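Local coordinates for alpha-1,3-glucanase (Streptomyces thermodiastaticus, PDB 7C7D), which hydrolyses alpha-1,3-glucan, as a thermostable glycoside hydrolase of family GH87, at residues I415-N420 with D453-V458. Sequence-based numbering, arbitrary orientation.
Sequences ITVKGN and DGNTLV
Asn-420 and Asn-455 lie side by side and point the same way, their amide planes only 5° apart. OD1 of Asn-455 takes ND2 of Asn-420 at 3.0 Å, in its carbonyl plane, and also the backbone N of Asn-420 at 2.9 Å, tilted from that plane. At the other end of the amide, ND2 of Asn-455 reaches Val-417 O at 3.0 Å, almost straight (174°) but from above the carbonyl plane; Asp-453 N is the second donor to that oxygen. With CG beside its backbone N (chi1 -59°), Asn-455 sets its amide across toward Val-417 O and Asn-420, where asparagine can give and accept at once. This is a row of hydrogen-bonded asparagines at the turn between successive coils of a right-handed beta-helix; Asn-420 repeats the pattern one coil back, ND2 giving to Phe-393 O and OD1 accepting from Asn-396 N. With an alanine at Asn-455, Asn-420 N would probably lose this acceptor and Val-417 O one of its two donors. Gly-419 and Gly-454 turn the chain at positive phi, which suits glycine; Gly-419 N binds Asp-453 O. On the face carrying both side chains, Lys-418 CE lies 3.3 Å from Asp-453 OD2, yet NZ stays beyond salt-bridge range and Asp-453 OD1 is hydrogen-bonded to Thr-490 OG1.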
ATOM      1  N   ILE A 415      -5.250  -6.799 -17.445  1.00 13.16           N
ATOM      2  CA  ILE A 415      -5.033  -6.556 -16.024  1.00 12.20           C
ATOM      3  C   ILE A 415      -6.335  -6.071 -15.400  1.00 11.90           C
ATOM      4  O   ILE A 415      -7.073  -5.285 -16.008  1.00 13.03           O
ATOM      5  CB  ILE A 415      -3.923  -5.497 -15.843  1.00 13.09           C
ATOM      6  CG1 ILE A 415      -2.616  -5.935 -16.509  1.00 16.38           C
ATOM      7  CG2 ILE A 415      -3.727  -5.150 -14.377  1.00 12.77           C
ATOM      8  CD1 ILE A 415      -2.110  -7.256 -16.041  1.00 16.58           C
ATOM      9  N   THR A 416      -6.598  -6.504 -14.168  1.00 11.86           N
ATOM     10  CA  THR A 416      -7.773  -6.076 -13.421  1.00 12.00           C
ATOM     11  C   THR A 416      -7.360  -5.410 -12.116  1.00 10.88           C
ATOM     12  O   THR A 416      -6.543  -5.952 -11.362  1.00 11.83           O
ATOM     13  CB  THR A 416      -8.688  -7.272 -13.149  1.00 13.80           C
ATOM     14  OG1 THR A 416      -9.157  -7.790 -14.399  1.00 16.16           O
ATOM     15  CG2 THR A 416      -9.890  -6.862 -12.308  1.00 14.59           C
ATOM     16  N   VAL A 417      -7.941  -4.243 -11.851  1.00 10.49           N
ATOM     17  CA  VAL A 417      -7.786  -3.522 -10.593  1.00 10.87           C
ATOM     18  C   VAL A 417      -9.205  -3.299 -10.091  1.00 10.12           C
ATOM     19  O   VAL A 417      -9.933  -2.462 -10.638  1.00 10.73           O
ATOM     20  CB  VAL A 417      -7.043  -2.191 -10.798  1.00 10.89           C
ATOM     21  CG1 VAL A 417      -6.970  -1.404  -9.497  1.00 11.25           C
ATOM     22  CG2 VAL A 417      -5.648  -2.436 -11.356  1.00 12.09           C
ATOM     23  N   LYS A 418      -9.617  -4.056  -9.070  1.00 10.42           N
ATOM     24  CA  LYS A 418     -11.031  -4.143  -8.710  1.00 11.24           C
ATOM     25  C   LYS A 418     -11.257  -4.057  -7.207  1.00 10.48           C
ATOM     26  O   LYS A 418     -10.610  -4.763  -6.435  1.00 11.30           O
ATOM     27  CB  LYS A 418     -11.632  -5.454  -9.238  1.00 13.69           C
ATOM     28  CG  LYS A 418     -13.078  -5.698  -8.824  1.00 17.41           C
ATOM     29  CD  LYS A 418     -13.582  -7.056  -9.321  1.00 23.99           C
ATOM     30  CE  LYS A 418     -14.769  -6.949 -10.262  1.00 29.92           C
ATOM     31  NZ  LYS A 418     -14.795  -8.106 -11.203  1.00 33.12           N
ATOM     32  N   GLY A 419     -12.204  -3.218  -6.792  1.00 10.58           N
ATOM     33  CA  GLY A 419     -12.670  -3.269  -5.423  1.00 10.87           C
ATOM     34  C   GLY A 419     -11.687  -2.814  -4.375  1.00 10.26           C
ATOM     35  O   GLY A 419     -11.844  -3.177  -3.212  1.00 10.93           O
ATOM     36  N   ASN A 420     -10.668  -2.042  -4.745  1.00 10.02           N
ATOM     37  CA  ASN A 420      -9.683  -1.579  -3.781  1.00  9.95           C
ATOM     38  C   ASN A 420     -10.138  -0.278  -3.136  1.00  9.96           C
ATOM     39  O   ASN A 420     -10.825   0.539  -3.750  1.00 12.16           O
ATOM     40  CB  ASN A 420      -8.335  -1.378  -4.469  1.00 10.20           C
ATOM     41  CG  ASN A 420      -7.827  -2.655  -5.115  1.00  9.77           C
ATOM     42  OD1 ASN A 420      -7.323  -3.545  -4.424  1.00 10.41           O
ATOM     43  ND2 ASN A 420      -7.961  -2.758  -6.436  1.00 10.27           N
ATOM     44  N   ASP A 453     -12.441  -1.497 -11.865  1.00 10.53           N
ATOM     45  CA  ASP A 453     -13.849  -1.593 -11.480  1.00 10.62           C
ATOM     46  C   ASP A 453     -14.030  -1.547  -9.969  1.00 10.69           C
ATOM     47  O   ASP A 453     -13.358  -2.277  -9.238  1.00 11.66           O
ATOM     48  CB  ASP A 453     -14.454  -2.902 -11.993  1.00 13.28           C
ATOM     49  CG  ASP A 453     -15.887  -3.090 -11.529  1.00 15.89           C
ATOM     50  OD1 ASP A 453     -16.758  -2.282 -11.924  1.00 17.30           O
ATOM     51  OD2 ASP A 453     -16.143  -4.018 -10.741  1.00 21.33           O
ATOM     52  N   GLY A 454     -14.970  -0.730  -9.502  1.00 10.77           N
ATOM     53  CA  GLY A 454     -15.379  -0.821  -8.112  1.00 10.88           C
ATOM     54  C   GLY A 454     -14.409  -0.271  -7.090  1.00 10.42           C
ATOM     55  O   GLY A 454     -14.507  -0.622  -5.914  1.00 12.26           O
ATOM     56  N   ASN A 455     -13.466   0.564  -7.499  1.00 10.06           N
ATOM     57  CA  ASN A 455     -12.495   1.101  -6.556  1.00 10.16           C
ATOM     58  C   ASN A 455     -13.024   2.374  -5.897  1.00 10.34           C
ATOM     59  O   ASN A 455     -13.828   3.110  -6.472  1.00 10.81           O
ATOM     60  CB  ASN A 455     -11.174   1.397  -7.273  1.00 10.52           C
ATOM     61  CG  ASN A 455     -10.587   0.162  -7.920  1.00  9.86           C
ATOM     62  OD1 ASN A 455     -10.001  -0.679  -7.240  1.00 10.81           O
ATOM     63  ND2 ASN A 455     -10.774   0.027  -9.233  1.00 10.82           N
ATOM     64  N   THR A 456     -12.559   2.624  -4.674  1.00 10.26           N
ATOM     65  CA  THR A 456     -12.885   3.826  -3.917  1.00 10.03           C
ATOM     66  C   THR A 456     -11.591   4.546  -3.574  1.00  9.71           C
ATOM     67  O   THR A 456     -10.676   3.940  -3.003  1.00 10.74           O
ATOM     68  CB  THR A 456     -13.662   3.474  -2.649  1.00 12.43           C
ATOM     69  OG1 THR A 456     -14.921   2.918  -3.035  1.00 14.71           O
ATOM     70  CG2 THR A 456     -13.919   4.713  -1.805  1.00 12.38           C
ATOM     71  N   LEU A 457     -11.525   5.827  -3.930  1.00  9.57           N
ATOM     72  CA  LEU A 457     -10.312   6.640  -3.839  1.00  9.54           C
ATOM     73  C   LEU A 457     -10.629   7.857  -2.984  1.00 10.07           C
ATOM     74  O   LEU A 457     -11.454   8.693  -3.379  1.00 10.58           O
ATOM     75  CB  LEU A 457      -9.863   7.089  -5.228  1.00 10.42           C
ATOM     76  CG  LEU A 457      -9.759   5.989  -6.287  1.00 10.54           C
ATOM     77  CD1 LEU A 457      -9.337   6.567  -7.628  1.00 12.02           C
ATOM     78  CD2 LEU A 457      -8.792   4.902  -5.847  1.00 12.27           C
ATOM     79  N   VAL A 458      -9.990   7.952  -1.818  1.00  9.98           N
ATOM     80  CA  VAL A 458     -10.336   8.942  -0.798  1.00 10.22           C
ATOM     81  C   VAL A 458      -9.116   9.822  -0.535  1.00  9.98           C
ATOM     82  O   VAL A 458      -8.057   9.319  -0.134  1.00 10.51           O
ATOM     83  CB  VAL A 458     -10.798   8.264   0.499  1.00 11.09           C
ATOM     84  CG1 VAL A 458     -11.188   9.309   1.535  1.00 13.11           C
ATOM     85  CG2 VAL A 458     -11.958   7.300   0.226  1.00 12.71           C
TER